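Long-range contacts in glycosyl hydrolases family 2, sugar binding domain protein (Bacteroides uniformis str. 3978 T3 ii, PDB 6D1P), which probably hydrolyses O-glycosidic bonds as a gut-bacterial beta-glucuronidase of glycoside hydrolase family 2: residues L682-N687 / Y708-W713; W630-G635 / G742-D747. One frame throughout, in Å; residues are numbered along the deposited sequence.

How the contacts relate
Running from the N terminus, the chain first reaches 630-635, which holds the short edge strand 632-634. It then builds most of a five-stranded mixed sheet, passing through 682-687 and turning back in the hairpin of strands 685-695 and 698-709. Contact 1 closes that hairpin at its open end, where 708-713 returns beside 682-687. Contact 2 closes a much longer loop, bringing 742-747, from the loop between strands 730-738 and 751-756, back onto 630-635, so contact 1 is nested within it. The centres of the contacts lie about 8 Å apart and their residues meet directly: Gln-709 N meets Arg-633 O at 2.9 Å, and Trp-713 NE1 lies 2.7 Å from Asp-747 OD2, both probable hydrogen bonds.

Contact 1 (L682-N687 / Y708-W713); sequences LREGNN and YQTRTW
Leu-682 lies across the ring of Tyr-708, and this pair forms the tightly packed side of the contact. Leu-682 CB sits over one ring face in a CH-pi contact, 4.1 Å from the centroid and offset toward the rim, while Leu-682 CD1 reaches Tyr-708 CD1. A branched aliphatic chain suits this buried face, and the tyrosine can still send its hydroxyl out to the carbonyl of Lys-636. Tyr-708 swings its ring away from its own amide nitrogen (chi1 -174°), bringing the ring edge to Arg-683 O and Glu-684 N. Gly-685 and Tyr-708 form an antiparallel hydrogen-bonded pair: Tyr-708 N donates to Gly-685 O at 2.9 Å, and the return bond from Gly-685 N to Tyr-708 O is weak at 3.3 Å. Glycine fits here because its backbone angles would jam a CB against the preceding carbonyl. Asn-687 grips Arg-683 twice: its ND2 gives a nearly straight bond (176°) to Arg-683 O at 2.8 Å, and its OD1 takes Arg-683 N on a lone pair at 3.0 Å. Asn-687 ND2 also lies 3.8 Å from Tyr-708 CB, the amide standing at 89° to the ring. With an alanine here both bonds are gone, which would probably let the 682-684 backbone shift against the tyrosine and leave Asn-657 ND2 without Asn-687 OD1. The solvent side is looser: the long chain of exposed Glu-684 can span to Thr-710, whose short hydroxyl OG1 donates to Glu-684 OE2 at 2.8 Å from above the carboxylate plane. All this closes the open end of hairpin 685-695/698-709; strand 632-634 flanks 698-709, and Lys-641 of strand 641-647 touches Leu-682 and Tyr-708.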
# COMPACT_ATOMS: atom_id res chain seq x y z
N LEU A 682 -25.37 9.30 46.55
CA LEU A 682 -26.06 9.09 45.29
C LEU A 682 -27.00 7.92 45.47
O LEU A 682 -26.67 6.93 46.13
CB LEU A 682 -25.07 8.82 44.14
CG LEU A 682 -23.96 9.86 43.91
CD1 LEU A 682 -22.92 9.33 42.94
CD2 LEU A 682 -24.54 11.17 43.42
N ARG A 683 -28.19 8.05 44.92
CA ARG A 683 -29.08 6.90 44.99
C ARG A 683 -28.83 5.99 43.79
O ARG A 683 -28.29 6.42 42.77
CB ARG A 683 -30.54 7.33 45.04
CG ARG A 683 -30.88 8.52 44.17
CD ARG A 683 -32.26 9.04 44.53
NE ARG A 683 -32.53 10.35 43.96
CZ ARG A 683 -33.53 11.14 44.34
NH1 ARG A 683 -34.35 10.74 45.31
NH2 ARG A 683 -33.71 12.32 43.77
N GLU A 684 -29.19 4.72 43.97
CA GLU A 684 -29.29 3.82 42.84
C GLU A 684 -30.12 4.47 41.74
O GLU A 684 -31.10 5.16 42.02
CB GLU A 684 -29.93 2.51 43.27
CG GLU A 684 -29.27 1.87 44.45
CD GLU A 684 -29.56 0.38 44.53
OE1 GLU A 684 -30.35 -0.13 43.70
OE2 GLU A 684 -28.97 -0.28 45.42
N GLY A 685 -29.71 4.25 40.50
CA GLY A 685 -30.43 4.84 39.40
C GLY A 685 -29.85 6.17 39.00
O GLY A 685 -28.67 6.46 39.25
N ASN A 686 -30.68 7.00 38.38
CA ASN A 686 -30.22 8.28 37.86
C ASN A 686 -30.03 9.28 38.99
O ASN A 686 -30.70 9.22 40.03
CB ASN A 686 -31.21 8.84 36.84
CG ASN A 686 -30.56 9.85 35.88
OD1 ASN A 686 -29.37 9.74 35.54
ND2 ASN A 686 -31.35 10.83 35.45
N ASN A 687 -29.12 10.22 38.78
CA ASN A 687 -28.88 11.31 39.71
C ASN A 687 -28.63 12.58 38.92
O ASN A 687 -27.90 12.56 37.92
CB ASN A 687 -27.68 11.02 40.61
CG ASN A 687 -27.94 9.92 41.59
OD1 ASN A 687 -28.24 10.17 42.76
ND2 ASN A 687 -27.84 8.67 41.14
N TYR A 708 -25.90 5.61 39.29
CA TYR A 708 -25.11 5.10 40.39
C TYR A 708 -25.41 3.62 40.52
O TYR A 708 -26.58 3.24 40.70
CB TYR A 708 -25.40 5.84 41.70
CG TYR A 708 -24.49 5.42 42.82
CD1 TYR A 708 -23.10 5.58 42.71
CD2 TYR A 708 -24.99 4.84 43.97
CE1 TYR A 708 -22.25 5.18 43.73
CE2 TYR A 708 -24.14 4.43 45.00
CZ TYR A 708 -22.77 4.61 44.88
OH TYR A 708 -21.93 4.21 45.89
N GLN A 709 -24.38 2.80 40.41
CA GLN A 709 -24.54 1.36 40.37
C GLN A 709 -23.90 0.75 41.61
O GLN A 709 -22.70 0.93 41.85
CB GLN A 709 -23.93 0.78 39.09
CG GLN A 709 -23.63 -0.71 39.13
CD GLN A 709 -23.01 -1.20 37.82
OE1 GLN A 709 -23.40 -0.76 36.73
NE2 GLN A 709 -22.04 -2.11 37.93
N THR A 710 -24.70 0.04 42.39
CA THR A 710 -24.23 -0.56 43.62
C THR A 710 -23.96 -2.04 43.48
O THR A 710 -23.26 -2.60 44.33
CB THR A 710 -25.25 -0.33 44.74
OG1 THR A 710 -26.51 -0.91 44.36
CG2 THR A 710 -25.43 1.15 44.98
N ARG A 711 -24.47 -2.68 42.44
CA ARG A 711 -24.09 -4.07 42.22
C ARG A 711 -22.66 -4.12 41.69
O ARG A 711 -22.22 -3.25 40.93
CB ARG A 711 -25.08 -4.74 41.26
CG ARG A 711 -26.48 -4.82 41.85
CD ARG A 711 -27.28 -6.01 41.34
NE ARG A 711 -26.48 -7.23 41.25
CZ ARG A 711 -26.98 -8.42 40.92
NH1 ARG A 711 -26.19 -9.49 40.83
NH2 ARG A 711 -28.28 -8.54 40.68
N THR A 712 -21.90 -5.10 42.18
CA THR A 712 -20.55 -5.36 41.72
C THR A 712 -20.59 -6.33 40.54
O THR A 712 -21.65 -6.85 40.17
CB THR A 712 -19.73 -5.91 42.88
OG1 THR A 712 -20.43 -7.03 43.42
CG2 THR A 712 -19.60 -4.85 43.97
N TRP A 713 -19.43 -6.57 39.91
CA TRP A 713 -19.42 -7.30 38.65
C TRP A 713 -18.30 -8.33 38.63
O TRP A 713 -17.24 -8.15 39.23
CB TRP A 713 -19.25 -6.35 37.46
CG TRP A 713 -18.01 -5.52 37.54
CD1 TRP A 713 -16.78 -5.84 37.03
CD2 TRP A 713 -17.87 -4.25 38.17
NE1 TRP A 713 -15.89 -4.83 37.30
CE2 TRP A 713 -16.53 -3.84 38.00
CE3 TRP A 713 -18.75 -3.41 38.86
CZ2 TRP A 713 -16.04 -2.64 38.50
CZ3 TRP A 713 -18.27 -2.20 39.36
CH2 TRP A 713 -16.93 -1.83 39.17

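Contact 2 (W630-G635 / G742-D747); sequences WPVRWG and GIRCLD
Leu-746 pushes its side chain between Val-632 and Trp-634, and apolar packing carries most of this contact. Leu-746 CD1 lies 3.7 Å from Val-632 CG1 and 3.6 Å from Trp-634 CE3, while CD2 rests on Val-632 CB and CG1. A leucine suits the place: its forked end puts CD1 against both residues and CD2 on the valine, while CB remains for the ring face. That aromatic part is a CH-pi contact: Leu-746 CB stands over the Trp-634 six-membered ring, 4.2 Å from its centroid and 18° off the normal. Trp-634 holds CG between its backbone N and carbonyl carbon (chi1 66°), which turns this broad face toward 742-747. The one charged residue here, Arg-744, also meets the strand by van der Waals contact; its chain, bent at chi3 (-70°), brings NH1 obliquely within 3.8 Å of Val-632 CG2 while NH2 forms a salt bridge with Glu-736. An irregular loop thus wedges a leucine against alternate residues on one face of an edge strand, and Trp-713, edge-to-face with Trp-634, adds to the cluster. Strand 632-634 borders the mixed sheet beside strand 698-709, whose Gln-709 touches both Val-632 and Leu-746; segment 742-747 joins strands 730-738 and 751-756.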
# COMPACT_ATOMS: atom_id res chain seq x y z
N TRP A 630 -18.82 10.67 32.09
CA TRP A 630 -18.78 9.57 33.06
C TRP A 630 -20.22 9.16 33.36
O TRP A 630 -20.86 9.73 34.26
CB TRP A 630 -18.01 9.99 34.31
CG TRP A 630 -17.70 8.89 35.28
CD1 TRP A 630 -18.23 7.63 35.31
CD2 TRP A 630 -16.77 8.97 36.38
NE1 TRP A 630 -17.69 6.92 36.36
CE2 TRP A 630 -16.79 7.71 37.02
CE3 TRP A 630 -15.92 9.97 36.87
CZ2 TRP A 630 -16.00 7.44 38.14
CZ3 TRP A 630 -15.12 9.69 37.96
CH2 TRP A 630 -15.18 8.44 38.59
N PRO A 631 -20.79 8.18 32.62
CA PRO A 631 -22.23 7.94 32.70
C PRO A 631 -22.66 7.11 33.90
O PRO A 631 -23.79 7.24 34.39
CB PRO A 631 -22.54 7.19 31.39
CG PRO A 631 -21.15 6.87 30.74
CD PRO A 631 -20.10 7.22 31.73
N VAL A 632 -21.77 6.24 34.39
CA VAL A 632 -22.11 5.31 35.46
C VAL A 632 -21.02 5.38 36.53
O VAL A 632 -19.89 4.92 36.32
CB VAL A 632 -22.27 3.87 34.96
CG1 VAL A 632 -22.54 2.95 36.12
CG2 VAL A 632 -23.41 3.80 33.95
N ARG A 633 -21.37 5.94 37.70
CA ARG A 633 -20.58 5.87 38.92
C ARG A 633 -20.88 4.58 39.68
O ARG A 633 -21.86 3.88 39.42
CB ARG A 633 -20.90 7.06 39.82
CG ARG A 633 -20.91 8.40 39.13
CD ARG A 633 -19.53 8.99 39.08
NE ARG A 633 -18.85 9.03 40.39
CZ ARG A 633 -18.81 10.10 41.17
NH1 ARG A 633 -19.43 11.21 40.77
NH2 ARG A 633 -18.14 10.08 42.33
N TRP A 634 -20.02 4.25 40.64
CA TRP A 634 -20.25 3.04 41.43
C TRP A 634 -19.61 3.15 42.80
O TRP A 634 -18.75 4.00 43.06
CB TRP A 634 -19.74 1.80 40.72
CG TRP A 634 -18.26 1.75 40.57
CD1 TRP A 634 -17.36 1.16 41.41
CD2 TRP A 634 -17.50 2.32 39.50
NE1 TRP A 634 -16.08 1.32 40.93
CE2 TRP A 634 -16.14 2.03 39.75
CE3 TRP A 634 -17.84 3.05 38.34
CZ2 TRP A 634 -15.11 2.44 38.90
CZ3 TRP A 634 -16.81 3.45 37.48
CH2 TRP A 634 -15.46 3.15 37.77
N GLY A 635 -20.03 2.23 43.67
CA GLY A 635 -19.68 2.22 45.08
C GLY A 635 -20.76 1.51 45.87
O GLY A 635 -21.74 0.99 45.32
N GLY A 742 -25.51 -9.99 34.05
CA GLY A 742 -25.98 -8.80 33.37
C GLY A 742 -25.48 -7.49 33.92
O GLY A 742 -26.02 -6.44 33.57
N ILE A 743 -24.46 -7.51 34.77
CA ILE A 743 -23.93 -6.29 35.36
C ILE A 743 -22.80 -5.76 34.48
O ILE A 743 -21.88 -6.50 34.11
CB ILE A 743 -23.43 -6.55 36.80
CG1 ILE A 743 -24.51 -7.26 37.62
CG2 ILE A 743 -23.03 -5.23 37.46
CD1 ILE A 743 -25.86 -6.56 37.58
N ARG A 744 -22.89 -4.47 34.13
CA ARG A 744 -21.81 -3.83 33.38
C ARG A 744 -20.48 -3.98 34.12
O ARG A 744 -20.40 -3.79 35.33
CB ARG A 744 -22.13 -2.35 33.13
CG ARG A 744 -21.09 -1.65 32.22
CD ARG A 744 -21.41 -0.17 31.90
NE ARG A 744 -22.57 -0.04 31.02
CZ ARG A 744 -22.99 1.09 30.47
NH1 ARG A 744 -22.36 2.24 30.68
NH2 ARG A 744 -24.06 1.07 29.67
N CYS A 745 -19.44 -4.35 33.38
CA CYS A 745 -18.10 -4.47 33.95
C CYS A 745 -17.44 -3.10 33.86
O CYS A 745 -16.87 -2.75 32.83
CB CYS A 745 -17.29 -5.53 33.21
SG CYS A 745 -18.16 -7.06 33.00
N LEU A 746 -17.48 -2.35 34.95
CA LEU A 746 -17.16 -0.93 34.89
C LEU A 746 -15.66 -0.65 34.91
O LEU A 746 -15.26 0.51 34.77
CB LEU A 746 -17.85 -0.20 36.05
CG LEU A 746 -19.37 -0.04 35.88
CD1 LEU A 746 -20.04 0.45 37.17
CD2 LEU A 746 -19.66 0.93 34.73
N ASP A 747 -14.83 -1.67 35.06
CA ASP A 747 -13.39 -1.49 34.94
C ASP A 747 -12.81 -2.35 33.82
O ASP A 747 -11.60 -2.63 33.81
CB ASP A 747 -12.70 -1.79 36.27
CG ASP A 747 -12.87 -3.23 36.70
OD1 ASP A 747 -12.19 -3.67 37.64
OD2 ASP A 747 -13.69 -3.93 36.07